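Local structure of ferredoxin, 2Fe-2S (Aquifex aeolicus, 1M2D) at residues S21-R25 / G26-V30; E29-Q32 / A33-K37; M56-S59 / M60-P63; E84-K88 / H89-G93. The protein carries electrons by means of a single [2Fe-2S] cluster held in a thioredoxin-like fold, and forms a homodimer in solution. The protein carries 1 engineered substitution. One frame throughout, in Å; residues are numbered along the deposited sequence.

Contact 1 of 4, residues S21-R25 / G26-V30. With FES (Fe2/s2 (inorganic) cluster), chain C.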
ATOM      1  N   SER A  21      -1.719  11.360 -13.517  1.00 12.90           N
ATOM      2  CA  SER A  21      -1.445  10.123 -12.793  1.00 12.45           C
ATOM      3  C   SER A  21       0.004  10.082 -12.383  1.00 12.14           C
ATOM      4  O   SER A  21       0.887  10.743 -12.969  1.00 13.63           O
ATOM      5  CB  SER A  21      -1.729   8.894 -13.629  1.00 13.56           C
ATOM      6  OG  SER A  21      -0.771   8.739 -14.657  1.00 14.80           O
ATOM      7  N   CYS A  22       0.305   9.223 -11.388  1.00 10.71           N
ATOM      8  CA  CYS A  22       1.686   9.085 -10.983  1.00 10.13           C
ATOM      9  C   CYS A  22       2.534   8.427 -12.060  1.00 10.83           C
ATOM     10  O   CYS A  22       3.698   8.806 -12.254  1.00 11.07           O
ATOM     11  CB  CYS A  22       1.747   8.337  -9.653  1.00  9.46           C
ATOM     12  SG  CYS A  22       1.116   9.274  -8.255  1.00  9.17           S
ATOM     13  N   ALA A  23       1.975   7.464 -12.796  1.00 11.54           N
ATOM     14  CA  ALA A  23       2.755   6.824 -13.872  1.00 12.41           C
ATOM     15  C   ALA A  23       3.149   7.834 -14.946  1.00 13.62           C
ATOM     16  O   ALA A  23       4.278   7.827 -15.431  1.00 15.17           O
ATOM     17  CB  ALA A  23       1.989   5.690 -14.487  1.00 14.13           C
ATOM     18  N   GLN A  24       2.247   8.740 -15.305  1.00 14.28           N
ATOM     19  CA  GLN A  24       2.568   9.772 -16.276  1.00 15.40           C
ATOM     20  C   GLN A  24       3.675  10.675 -15.790  1.00 16.46           C
ATOM     21  O   GLN A  24       4.353  11.257 -16.605  1.00 19.32           O
ATOM     22  CB  GLN A  24       1.322  10.591 -16.569  1.00 21.28           C
ATOM     23  CG  GLN A  24       0.218   9.775 -17.192  1.00 33.25           C
ATOM     24  CD  GLN A  24      -1.037  10.672 -17.137  1.00 35.65           C
ATOM     25  OE1 GLN A  24      -0.856  11.871 -17.384  1.00 43.39           O
ATOM     26  NE2 GLN A  24      -2.140  10.022 -16.832  1.00 22.40           N
ATOM     27  N   ARG A  25       3.830  10.807 -14.466  1.00 14.12           N
ATOM     28  CA  ARG A  25       4.790  11.676 -13.816  1.00 14.06           C
ATOM     29  C   ARG A  25       6.074  10.940 -13.424  1.00 13.82           C
ATOM     30  O   ARG A  25       6.868  11.481 -12.695  1.00 15.08           O
ATOM     31  CB  ARG A  25       4.144  12.374 -12.602  1.00 13.27           C
ATOM     32  CG  ARG A  25       3.026  13.346 -12.934  1.00 14.00           C
ATOM     33  CD  ARG A  25       2.459  14.018 -11.693  1.00 14.25           C
ATOM     34  NE  ARG A  25       1.552  15.116 -11.930  1.00 15.25           N
ATOM     35  CZ  ARG A  25       0.228  15.037 -12.103  1.00 14.06           C
ATOM     36  NH1 ARG A  25      -0.387  13.871 -12.059  1.00 14.23           N
ATOM     37  NH2 ARG A  25      -0.511  16.104 -12.304  1.00 18.37           N
ATOM     38  N   GLY A  26       6.256   9.735 -13.911  1.00 14.79           N
ATOM     39  CA  GLY A  26       7.507   8.970 -13.783  1.00 15.49           C
ATOM     40  C   GLY A  26       7.509   7.964 -12.666  1.00 13.62           C
ATOM     41  O   GLY A  26       8.586   7.455 -12.327  1.00 14.86           O
ATOM     42  N   SER A  27       6.325   7.569 -12.109  1.00 12.08           N
ATOM     43  CA  SER A  27       6.394   6.780 -10.900  1.00 11.47           C
ATOM     44  C   SER A  27       6.778   5.330 -11.150  1.00 12.28           C
ATOM     45  O   SER A  27       7.206   4.678 -10.191  1.00 11.99           O
ATOM     46  CB  SER A  27       5.084   6.830 -10.133  1.00 10.26           C
ATOM     47  OG  SER A  27       4.091   6.082 -10.827  1.00  9.97           O
ATOM     48  N   ARG A  28       6.586   4.805 -12.360  1.00 12.90           N
ATOM     49  CA  ARG A  28       7.031   3.389 -12.502  1.00 13.77           C
ATOM     50  C   ARG A  28       8.542   3.332 -12.486  1.00 14.21           C
ATOM     51  O   ARG A  28       9.077   2.343 -12.045  1.00 15.58           O
ATOM     52  CB  ARG A  28       6.400   2.760 -13.742  1.00 18.22           C
ATOM     53  CG  ARG A  28       4.878   2.722 -13.452  1.00 22.31           C
ATOM     54  CD  ARG A  28       4.171   2.105 -14.591  1.00 23.25           C
ATOM     55  NE  ARG A  28       2.761   2.080 -14.218  1.00 17.45           N
ATOM     56  CZ  ARG A  28       1.955   1.542 -15.112  1.00 15.94           C
ATOM     57  NH1 ARG A  28       2.409   1.099 -16.261  1.00 23.94           N
ATOM     58  NH2 ARG A  28       0.648   1.485 -14.856  1.00 17.39           N
ATOM     59  N   GLU A  29       9.224   4.391 -12.957  1.00 14.69           N
ATOM     60  CA  GLU A  29      10.679   4.455 -12.842  1.00 15.35           C
ATOM     61  C   GLU A  29      11.123   4.654 -11.383  1.00 13.60           C
ATOM     62  O   GLU A  29      12.171   4.151 -10.961  1.00 14.28           O
ATOM     63  CB  GLU A  29      11.259   5.553 -13.718  1.00 17.86           C
ATOM     64  CG  GLU A  29      11.079   5.116 -15.158  1.00 20.92           C
ATOM     65  CD  GLU A  29       9.749   5.429 -15.709  1.00 20.40           C
ATOM     66  OE1 GLU A  29       8.859   6.066 -15.130  1.00 30.05           O
ATOM     67  OE2 GLU A  29       9.614   4.957 -16.865  1.00 47.21           O
ATOM     68  N   VAL A  30      10.341   5.327 -10.585  1.00 12.46           N
ATOM     69  CA  VAL A  30      10.539   5.440  -9.133  1.00 11.29           C
ATOM     70  C   VAL A  30      10.461   4.066  -8.468  1.00 11.79           C
ATOM     71  O   VAL A  30      11.310   3.647  -7.705  1.00 12.32           O
ATOM     72  CB  VAL A  30       9.558   6.401  -8.498  1.00 10.83           C
ATOM     73  CG1 VAL A  30       9.649   6.390  -6.970  1.00 11.31           C
ATOM     74  CG2 VAL A  30       9.827   7.797  -9.021  1.00 12.19           C
TER
HETATM   75 FE1  FES C 201      -0.918   8.277  -7.847  1.00  8.99          FE
HETATM   76 FE2  FES C 201      -3.391   9.347  -7.721  1.00  9.75          FE
HETATM   77  S1  FES C 201      -2.396   8.423  -9.492  1.00 10.18           S
HETATM   78  S2  FES C 201      -1.841   9.256  -6.088  1.00  9.13           S
HETATM   79  O   HOH W   1       6.055   5.935 -14.942  1.00 19.60           O

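Contact 2 of 4, residues E29-Q32 / A33-K37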
ATOM      1  N   GLU A  29       9.224   4.391 -12.957  1.00 14.69           N
ATOM      2  CA  GLU A  29      10.679   4.455 -12.842  1.00 15.35           C
ATOM      3  C   GLU A  29      11.123   4.654 -11.383  1.00 13.60           C
ATOM      4  O   GLU A  29      12.171   4.151 -10.961  1.00 14.28           O
ATOM      5  CB  GLU A  29      11.259   5.553 -13.718  1.00 17.86           C
ATOM      6  CG  GLU A  29      11.079   5.116 -15.158  1.00 20.92           C
ATOM      7  CD  GLU A  29       9.749   5.429 -15.709  1.00 20.40           C
ATOM      8  OE1 GLU A  29       8.859   6.066 -15.130  1.00 30.05           O
ATOM      9  OE2 GLU A  29       9.614   4.957 -16.865  1.00 47.21           O
ATOM     10  N   VAL A  30      10.341   5.327 -10.585  1.00 12.46           N
ATOM     11  CA  VAL A  30      10.539   5.440  -9.133  1.00 11.29           C
ATOM     12  C   VAL A  30      10.461   4.066  -8.468  1.00 11.79           C
ATOM     13  O   VAL A  30      11.310   3.647  -7.705  1.00 12.32           O
ATOM     14  CB  VAL A  30       9.558   6.401  -8.498  1.00 10.83           C
ATOM     15  CG1 VAL A  30       9.649   6.390  -6.970  1.00 11.31           C
ATOM     16  CG2 VAL A  30       9.827   7.797  -9.021  1.00 12.19           C
ATOM     17  N   PHE A  31       9.379   3.340  -8.781  1.00 11.93           N
ATOM     18  CA  PHE A  31       9.144   2.009  -8.238  1.00 12.30           C
ATOM     19  C   PHE A  31      10.327   1.128  -8.616  1.00 13.79           C
ATOM     20  O   PHE A  31      10.924   0.400  -7.825  1.00 14.93           O
ATOM     21  CB  PHE A  31       7.825   1.413  -8.736  1.00 12.57           C
ATOM     22  CG  PHE A  31       7.588  -0.014  -8.338  1.00 13.29           C
ATOM     23  CD1 PHE A  31       7.290  -0.331  -7.019  1.00 13.21           C
ATOM     24  CD2 PHE A  31       7.671  -1.049  -9.252  1.00 17.07           C
ATOM     25  CE1 PHE A  31       7.108  -1.633  -6.633  1.00 13.92           C
ATOM     26  CE2 PHE A  31       7.513  -2.370  -8.849  1.00 18.28           C
ATOM     27  CZ  PHE A  31       7.255  -2.658  -7.569  1.00 14.72           C
ATOM     28  N   GLN A  32      10.729   1.108  -9.865  1.00 15.05           N
ATOM     29  CA  GLN A  32      11.858   0.338 -10.381  1.00 18.24           C
ATOM     30  C   GLN A  32      13.138   0.707  -9.602  1.00 18.32           C
ATOM     31  O   GLN A  32      13.910  -0.154  -9.234  1.00 19.81           O
ATOM     32  CB  GLN A  32      12.059   0.619 -11.846  1.00 24.02           C
ATOM     33  CG  GLN A  32      13.196   0.123 -12.725  1.00 46.94           C
ATOM     34  CD  GLN A  32      12.725   0.389 -14.156  1.00 54.28           C
ATOM     35  OE1 GLN A  32      12.601   1.565 -14.514  1.00 77.48           O
ATOM     36  NE2 GLN A  32      12.397  -0.642 -14.922  1.00 65.88           N
ATOM     37  N   ALA A  33      13.382   1.972  -9.376  1.00 17.09           N
ATOM     38  CA  ALA A  33      14.587   2.418  -8.666  1.00 14.57           C
ATOM     39  C   ALA A  33      14.599   1.924  -7.218  1.00 14.49           C
ATOM     40  O   ALA A  33      15.657   1.465  -6.753  1.00 16.17           O
ATOM     41  CB  ALA A  33      14.736   3.908  -8.707  1.00 15.96           C
ATOM     42  N   PHE A  34      13.464   1.954  -6.567  1.00 14.29           N
ATOM     43  CA  PHE A  34      13.384   1.348  -5.230  1.00 15.49           C
ATOM     44  C   PHE A  34      13.661  -0.166  -5.243  1.00 17.65           C
ATOM     45  O   PHE A  34      14.448  -0.650  -4.487  1.00 18.54           O
ATOM     46  CB  PHE A  34      12.045   1.562  -4.499  1.00 14.77           C
ATOM     47  CG  PHE A  34      11.883   2.901  -3.797  1.00 13.72           C
ATOM     48  CD1 PHE A  34      11.061   3.888  -4.281  1.00 13.03           C
ATOM     49  CD2 PHE A  34      12.557   3.136  -2.596  1.00 13.94           C
ATOM     50  CE1 PHE A  34      10.839   5.092  -3.642  1.00 12.97           C
ATOM     51  CE2 PHE A  34      12.336   4.336  -1.957  1.00 14.28           C
ATOM     52  CZ  PHE A  34      11.492   5.309  -2.457  1.00 12.97           C
ATOM     53  N   MET A  35      13.009  -0.848  -6.171  1.00 21.40           N
ATOM     54  CA  MET A  35      13.306  -2.271  -6.344  1.00 23.61           C
ATOM     55  C   MET A  35      14.784  -2.536  -6.675  1.00 23.54           C
ATOM     56  O   MET A  35      15.379  -3.459  -6.120  1.00 33.52           O
ATOM     57  CB  MET A  35      12.426  -2.888  -7.428  1.00 22.28           C
ATOM     58  CG  MET A  35      10.976  -2.849  -7.013  1.00 21.92           C
ATOM     59  SD  MET A  35      10.541  -3.944  -5.616  1.00 27.86           S
ATOM     60  CE  MET A  35      10.357  -5.516  -6.470  1.00 32.27           C
ATOM     61  N   GLU A  36      15.424  -1.767  -7.567  1.00 25.25           N
ATOM     62  CA  GLU A  36      16.849  -2.006  -7.831  1.00 26.03           C
ATOM     63  C   GLU A  36      17.683  -1.766  -6.584  1.00 23.67           C
ATOM     64  O   GLU A  36      18.664  -2.462  -6.305  1.00 31.69           O
ATOM     65  CB  GLU A  36      17.349  -1.128  -8.971  1.00 28.41           C
ATOM     66  CG  GLU A  36      16.685  -1.486 -10.290  1.00 41.49           C
ATOM     67  CD  GLU A  36      17.090  -0.504 -11.372  1.00 44.94           C
ATOM     68  OE1 GLU A  36      16.535  -0.730 -12.463  1.00 47.06           O
ATOM     69  OE2 GLU A  36      17.903   0.407 -11.091  1.00 56.47           O
ATOM     70  N   LYS A  37      17.339  -0.788  -5.757  1.00 22.72           N
ATOM     71  CA  LYS A  37      18.132  -0.635  -4.531  1.00 22.58           C
ATOM     72  C   LYS A  37      17.934  -1.753  -3.513  1.00 24.19           C
ATOM     73  O   LYS A  37      18.900  -2.323  -3.004  1.00 33.84           O
ATOM     74  CB  LYS A  37      17.750   0.667  -3.844  1.00 22.90           C
ATOM     75  CG  LYS A  37      18.171   1.917  -4.596  1.00 23.32           C
ATOM     76  CD  LYS A  37      19.696   2.060  -4.556  1.00 25.38           C
ATOM     77  CE  LYS A  37      20.071   2.999  -3.424  1.00 28.87           C
ATOM     78  NZ  LYS A  37      21.493   3.453  -3.526  1.00 42.03           N
TER

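Contact 3 of 4, residues M56-S59 / M60-P63. Engineered in segment 56-59: S59 (natural residue Cys). With FES (Fe2/s2 (inorganic) cluster), chain C.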
ATOM      1  N   MET A  56      -3.554   6.826  -4.566  1.00  9.02           N
ATOM      2  CA  MET A  56      -3.677   7.150  -3.150  1.00  9.38           C
ATOM      3  C   MET A  56      -4.205   8.559  -2.915  1.00 10.09           C
ATOM      4  O   MET A  56      -4.072   9.135  -1.858  1.00 11.65           O
ATOM      5  CB  MET A  56      -2.342   6.912  -2.411  1.00  9.13           C
ATOM      6  CG  MET A  56      -2.087   5.408  -2.317  1.00  9.20           C
ATOM      7  SD  MET A  56      -0.632   4.968  -1.310  1.00  9.50           S
ATOM      8  CE  MET A  56       0.691   5.346  -2.438  1.00  9.83           C
ATOM      9  N   ASN A  57      -4.874   9.120  -3.942  1.00 10.31           N
ATOM     10  CA  ASN A  57      -5.688  10.282  -3.789  1.00 12.56           C
ATOM     11  C   ASN A  57      -4.898  11.563  -3.507  1.00 11.71           C
ATOM     12  O   ASN A  57      -5.378  12.496  -2.853  1.00 15.90           O
ATOM     13  CB  ASN A  57      -6.793  10.116  -2.724  1.00 16.75           C
ATOM     14  CG  ASN A  57      -7.558   8.831  -2.947  1.00 24.03           C
ATOM     15  OD1 ASN A  57      -7.711   7.972  -2.054  1.00 36.95           O
ATOM     16  ND2 ASN A  57      -8.046   8.663  -4.170  1.00 29.03           N
ATOM     17  N   ALA A  58      -3.664  11.642  -4.051  1.00 11.32           N
ATOM     18  CA  ALA A  58      -2.882  12.856  -3.982  1.00 11.53           C
ATOM     19  C   ALA A  58      -2.157  13.098  -5.307  1.00 10.71           C
ATOM     20  O   ALA A  58      -1.027  13.574  -5.377  1.00 11.52           O
ATOM     21  CB  ALA A  58      -1.913  12.838  -2.802  1.00 13.36           C
ATOM     22  N   SER A  59      -2.859  12.770  -6.408  1.00 11.81           N
ATOM     23  CA  SER A  59      -2.236  12.620  -7.715  1.00 11.41           C
ATOM     24  C   SER A  59      -1.558  13.875  -8.234  1.00 11.90           C
ATOM     25  O   SER A  59      -0.495  13.787  -8.856  1.00 12.45           O
ATOM     26  CB  SER A  59      -3.275  12.196  -8.753  1.00 12.18           C
ATOM     27  OG  SER A  59      -4.029  11.099  -8.255  1.00 11.28           O
ATOM     28  N   MET A  60      -2.150  15.031  -7.983  1.00 12.48           N
ATOM     29  CA  MET A  60      -1.530  16.267  -8.487  1.00 11.87           C
ATOM     30  C   MET A  60      -0.185  16.581  -7.811  1.00 12.54           C
ATOM     31  O   MET A  60       0.544  17.435  -8.295  1.00 15.88           O
ATOM     32  CB  MET A  60      -2.476  17.436  -8.370  1.00 15.37           C
ATOM     33  CG  MET A  60      -3.771  17.270  -9.146  1.00 21.33           C
ATOM     34  SD  MET A  60      -3.586  18.039 -10.630  1.00 39.69           S
ATOM     35  CE  MET A  60      -3.513  19.751 -10.635  1.00 30.29           C
ATOM     36  N   MET A  61       0.111  15.897  -6.699  1.00 11.68           N
ATOM     37  CA  MET A  61       1.381  16.054  -6.006  1.00 11.60           C
ATOM     38  C   MET A  61       2.313  14.856  -6.248  1.00 11.33           C
ATOM     39  O   MET A  61       3.293  14.683  -5.524  1.00 11.32           O
ATOM     40  CB  MET A  61       1.119  16.309  -4.491  1.00 12.72           C
ATOM     41  CG  MET A  61       0.482  17.728  -4.285  1.00 16.63           C
ATOM     42  SD  MET A  61       0.212  18.085  -2.554  1.00 17.90           S
ATOM     43  CE  MET A  61      -0.977  16.866  -2.171  1.00 23.63           C
ATOM     44  N   GLY A  62       2.028  14.026  -7.240  1.00 10.99           N
ATOM     45  CA  GLY A  62       2.763  12.862  -7.492  1.00 11.02           C
ATOM     46  C   GLY A  62       4.064  13.011  -8.223  1.00 10.92           C
ATOM     47  O   GLY A  62       4.373  14.117  -8.730  1.00 11.87           O
ATOM     48  N   PRO A  63       4.851  11.960  -8.359  1.00 10.08           N
ATOM     49  CA  PRO A  63       4.672  10.608  -7.785  1.00  9.69           C
ATOM     50  C   PRO A  63       4.593  10.574  -6.270  1.00  8.54           C
ATOM     51  O   PRO A  63       5.388  11.197  -5.581  1.00  9.39           O
ATOM     52  CB  PRO A  63       5.872   9.856  -8.248  1.00 10.37           C
ATOM     53  CG  PRO A  63       6.190  10.494  -9.563  1.00 11.58           C
ATOM     54  CD  PRO A  63       6.026  11.974  -9.279  1.00 11.42           C
TER
HETATM   55 FE1  FES C 201      -0.918   8.277  -7.847  1.00  8.99          FE
HETATM   56 FE2  FES C 201      -3.391   9.347  -7.721  1.00  9.75          FE
HETATM   57  S1  FES C 201      -2.396   8.423  -9.492  1.00 10.18           S
HETATM   58  S2  FES C 201      -1.841   9.256  -6.088  1.00  9.13           S

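Contact 4 of 4, residues E84-K88 / H89-G93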
ATOM      1  N   GLU A  84      18.425   9.113  -2.009  1.00 13.28           N
ATOM      2  CA  GLU A  84      18.396   9.905  -0.768  1.00 11.96           C
ATOM      3  C   GLU A  84      17.369   9.339   0.162  1.00 10.62           C
ATOM      4  O   GLU A  84      17.573   9.265   1.393  1.00 11.48           O
ATOM      5  CB  GLU A  84      18.149  11.380  -1.079  1.00 14.07           C
ATOM      6  CG  GLU A  84      18.323  12.244   0.131  1.00 13.95           C
ATOM      7  CD  GLU A  84      18.067  13.738  -0.043  1.00 16.24           C
ATOM      8  OE1 GLU A  84      17.824  14.182  -1.174  1.00 18.32           O
ATOM      9  OE2 GLU A  84      18.139  14.477   0.959  1.00 18.57           O
ATOM     10  N   ILE A  85      16.179   8.959  -0.345  1.00 10.66           N
ATOM     11  CA  ILE A  85      15.179   8.397   0.566  1.00 10.10           C
ATOM     12  C   ILE A  85      15.698   7.097   1.176  1.00  9.81           C
ATOM     13  O   ILE A  85      15.516   6.879   2.381  1.00 10.18           O
ATOM     14  CB  ILE A  85      13.845   8.183  -0.193  1.00  9.73           C
ATOM     15  CG1 ILE A  85      13.219   9.501  -0.646  1.00 11.10           C
ATOM     16  CG2 ILE A  85      12.890   7.347   0.660  1.00 10.95           C
ATOM     17  CD1 ILE A  85      12.053   9.378  -1.605  1.00 12.37           C
ATOM     18  N   VAL A  86      16.319   6.230   0.392  1.00 10.70           N
ATOM     19  CA  VAL A  86      16.867   4.993   0.914  1.00 11.61           C
ATOM     20  C   VAL A  86      17.914   5.277   1.998  1.00 12.30           C
ATOM     21  O   VAL A  86      17.881   4.699   3.084  1.00 13.90           O
ATOM     22  CB  VAL A  86      17.461   4.181  -0.255  1.00 13.27           C
ATOM     23  CG1 VAL A  86      18.335   3.047   0.251  1.00 17.45           C
ATOM     24  CG2 VAL A  86      16.337   3.703  -1.159  1.00 14.00           C
ATOM     25  N   GLU A  87      18.881   6.127   1.689  1.00 12.54           N
ATOM     26  CA  GLU A  87      19.972   6.385   2.615  1.00 14.56           C
ATOM     27  C   GLU A  87      19.509   7.065   3.867  1.00 13.49           C
ATOM     28  O   GLU A  87      19.767   6.615   5.023  1.00 15.92           O
ATOM     29  CB  GLU A  87      21.022   7.240   1.893  1.00 16.72           C
ATOM     30  CG  GLU A  87      21.643   6.602   0.670  1.00 36.18           C
ATOM     31  CD  GLU A  87      22.324   5.277   0.882  1.00 38.84           C
ATOM     32  OE1 GLU A  87      23.228   5.226   1.756  1.00 36.84           O
ATOM     33  OE2 GLU A  87      22.023   4.227   0.298  1.00 65.90           O
ATOM     34  N   LYS A  88      18.833   8.177   3.703  1.00 11.57           N
ATOM     35  CA  LYS A  88      18.524   9.040   4.829  1.00 11.99           C
ATOM     36  C   LYS A  88      17.380   8.495   5.660  1.00 11.55           C
ATOM     37  O   LYS A  88      17.399   8.536   6.896  1.00 13.01           O
ATOM     38  CB  LYS A  88      18.224  10.470   4.369  1.00 13.57           C
ATOM     39  CG  LYS A  88      19.388  11.218   3.713  1.00 16.18           C
ATOM     40  CD  LYS A  88      20.577  11.364   4.693  1.00 24.19           C
ATOM     41  CE  LYS A  88      21.619  12.308   4.142  1.00 26.63           C
ATOM     42  NZ  LYS A  88      22.954  12.006   4.706  1.00 46.38           N
ATOM     43  N   HIS A  89      16.323   8.002   5.000  1.00 10.71           N
ATOM     44  CA  HIS A  89      15.105   7.563   5.670  1.00 10.96           C
ATOM     45  C   HIS A  89      15.095   6.052   5.886  1.00 10.97           C
ATOM     46  O   HIS A  89      14.992   5.618   7.064  1.00 13.09           O
ATOM     47  CB  HIS A  89      13.889   8.083   4.878  1.00 10.51           C
ATOM     48  CG  HIS A  89      12.597   7.825   5.577  1.00 10.09           C
ATOM     49  ND1 HIS A  89      11.412   8.187   4.964  1.00  9.97           N
ATOM     50  CD2 HIS A  89      12.274   7.315   6.769  1.00 10.64           C
ATOM     51  CE1 HIS A  89      10.440   7.870   5.809  1.00 10.76           C
ATOM     52  NE2 HIS A  89      10.947   7.311   6.906  1.00 11.24           N
ATOM     53  N   LEU A  90      15.161   5.262   4.841  1.00 10.33           N
ATOM     54  CA  LEU A  90      14.931   3.813   5.062  1.00 11.63           C
ATOM     55  C   LEU A  90      16.064   3.229   5.873  1.00 13.93           C
ATOM     56  O   LEU A  90      15.782   2.345   6.685  1.00 19.83           O
ATOM     57  CB  LEU A  90      14.741   3.093   3.727  1.00 12.40           C
ATOM     58  CG  LEU A  90      13.619   3.656   2.881  1.00 11.36           C
ATOM     59  CD1 LEU A  90      13.459   2.783   1.631  1.00 14.09           C
ATOM     60  CD2 LEU A  90      12.316   3.774   3.604  1.00 12.82           C
ATOM     61  N   LYS A  91      17.303   3.700   5.684  1.00 13.06           N
ATOM     62  CA  LYS A  91      18.407   3.196   6.480  1.00 15.37           C
ATOM     63  C   LYS A  91      18.657   4.113   7.685  1.00 16.86           C
ATOM     64  O   LYS A  91      18.858   3.603   8.755  1.00 20.74           O
ATOM     65  CB  LYS A  91      19.683   3.128   5.656  1.00 17.90           C
ATOM     66  CG  LYS A  91      19.607   2.006   4.627  1.00 22.69           C
ATOM     67  CD  LYS A  91      20.871   2.126   3.826  1.00 24.88           C
ATOM     68  CE  LYS A  91      21.024   0.848   3.054  1.00 29.75           C
ATOM     69  NZ  LYS A  91      22.426   0.921   2.505  1.00 32.38           N
ATOM     70  N   GLY A  92      18.660   5.428   7.504  1.00 16.63           N
ATOM     71  CA  GLY A  92      19.034   6.394   8.519  1.00 16.83           C
ATOM     72  C   GLY A  92      17.944   6.793   9.484  1.00 17.88           C
ATOM     73  O   GLY A  92      18.248   7.419  10.508  1.00 19.91           O
ATOM     74  N   GLY A  93      16.683   6.515   9.192  1.00 15.83           N
ATOM     75  CA  GLY A  93      15.644   6.970  10.077  1.00 17.90           C
ATOM     76  C   GLY A  93      15.215   8.410   9.962  1.00 17.34           C
ATOM     77  O   GLY A  93      14.408   8.893  10.772  1.00 22.63           O
TER

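Contact 1 of 4, residues S21-R25 / G26-V30
C22 O takes the N-H of S27 (N to O 2.9 Å) and A23 O that of G26 (N to O 3.1 Å), so the turn runs straight into helix 27-40 with G26 at the N-cap position. G26 has phi of 98°, and a CB there would lie 2.5 Å from R25 O, a clash that a glycine avoids. C22 O is gripped twice, since R25 N and S27 N reach it from opposite faces of its carbonyl plane. With chi1 at 72°, S27 OG turns back over C22, 3.5 Å from its CB, and goes on to a hydrogen bond with C9 O. C22 SG, anti to its own carbonyl carbon, binds FE1 at 2.3 Å. The extended R28 chain passes obliquely by A23, with NE 3.7 Å from A23 CB, before NE bonds V10 O. One water joins A23 O (2.6 Å) to R28 N and E29 OE1. At the start of the turn, S21 OG accepts Q24 N at 3.1 Å, an ST motif. The chemistry implies a second shell: S27 uses its N-H on C22 and its hydroxyl on C9, so one residue probably helps to position two cysteine ligands of the cluster.

Contact 2 of 4, residues E29-Q32 / A33-K37
F31 and M35, one helical turn apart, lie side by side and point the same way, with M35 CG over one face of the ring. This CG sits 4.0 Å from the centroid of the F31 ring and 19° off its normal, which makes a CH-pi contact offset toward the rim near CZ. The M35 chain bends at chi2 and chi3, and its SD ends 4.7 Å from the F31 centroid, an oblique Met-aromatic approach. F31 reaches this place because its CG is anti to the backbone N (chi1 174°). Putting an alanine at F31 would probably leave M35 CG and SD without a ring to lie against and open a gap beside V8 and I50. V30 and F34 are likewise side by side and point the same way, V30 CG1 resting 3.8 Å from F34 CE1. On the exposed side Q32 and E36 also run alongside each other; their amide and carboxylate planes are 35° apart, and it is Q32 CG, not the amide, that approaches E36 OE1, at 3.5 Å. The backbone beneath is regular: M35 N meets F31 O at 2.9 Å almost linearly, and E36 N meets Q32 O at 2.8 Å. F31 and F34 both touch V8 of strand 4-9 and I50 of strand 48-53, while V30, A33 and F34 meet V82 of helix 82-91. Such an amphipathic helix, linking two neighbouring parallel strands and packed on their sheet, is the connecting helix of a beta-alpha-beta crossover, as in the thioredoxin-like fold.

Contact 3 of 4, residues M56-S59 / M60-P63
The cluster-binding loop between strands 48-53 and 65-68 tightens here into a short 3-10 turn, in which A58 O accepts M61 N at 2.9 Å and S59 O accepts G62 N at 3.0 Å. Both donors stand above the carbonyl planes, by 37° at A58 and 63° at S59, as expected of bonds closing so small a turn. S59 is an engineered serine in place of the natural cysteine. Its OG is anti to the carbonyl carbon (chi1 -49°) and binds FE2 at 1.9 Å, so the serine oxygen takes the place of a cluster ligand; C55 SG also binds iron beside it. The preceding backbone bends round the cluster sulfide, with M56 N 3.3 Å and A58 N 3.6 Å from S2; the A58 N-H points toward S2 and may help to offset the charge of the sulfide. The M61 chain bends at chi3 and brings its methyl CE to 4.2 Å from A58 CB, a loose apolar contact. G62 has little margin for a side chain, as a CB would lie 3.1 Å from S59 O. The peptide before P63 is cis, consistent with the cis-proline that precedes a strand in thioredoxin-like folds. Beyond it the chain enters strand 65-68; P63 packs on R25 just ahead of helix 27-40, while M56 and N57 touch T51 and V49 of the second subunit.

Contact 4 of 4, residues E84-K88 / H89-G93
I85 O takes two N-H groups, those of H89 and L90, and this fork marks a wider pi-type turn in helix 82-91 of the thioredoxin-like fold. H89 N lies 3.0 Å from I85 O but 36° out of the carbonyl plane, whereas L90 N, also 3.0 Å from I85 O, lies in that plane. The H89 ring swings off from the turn, its CG anti to the backbone N (chi1 -173°), and its two nitrogens bond Y74 OH and D70 OD2. L90 follows, slanting across V86 so that L90 CD1 meets V86 CG2 at 4.1 Å; beyond this pair lie F34 of helix 27-40 and V67 of strand 65-68. With an alanine in place of L90, V86 CG2 would probably lose its contact with L90 CD1 and a gap would open toward F34 and V67. K91 N then reaches V86 O at 2.8 Å, keeping the five-residue spacing. The K91 chain runs extended alongside E87, their NZ and OE2 making a long salt bridge of 4.0 Å, although the stronger partner of the ammonium is D41. G92 N bonds E87 O only weakly, and a CB on G92 would clash with K88 O, 2.5 Å away. G93 leaves helical geometry with phi of 80°, and its N bonds H89 O at 2.9 Å.

Contacts 1 and 3 both line the cluster site: their centres are 10 Å apart, contact 1 supplies a ligand to FE1 and contact 3 one to FE2. R25 joins them directly, its CD 3.5 Å from G62 O, while S27 CB lies 3.7 Å from P63 CB. Contact 2 continues contact 1 along helix 27-40, sharing E29 and V30, and leads from the cluster into the core; the V30 side chain is about 11 Å from the cluster. There contact 2 meets contact 4 through F34 CZ and I85 CG2, 4.0 Å apart. Contact 4, centred about 21 Å from contact 1 and 22 Å from contact 3, lies remote from the cluster.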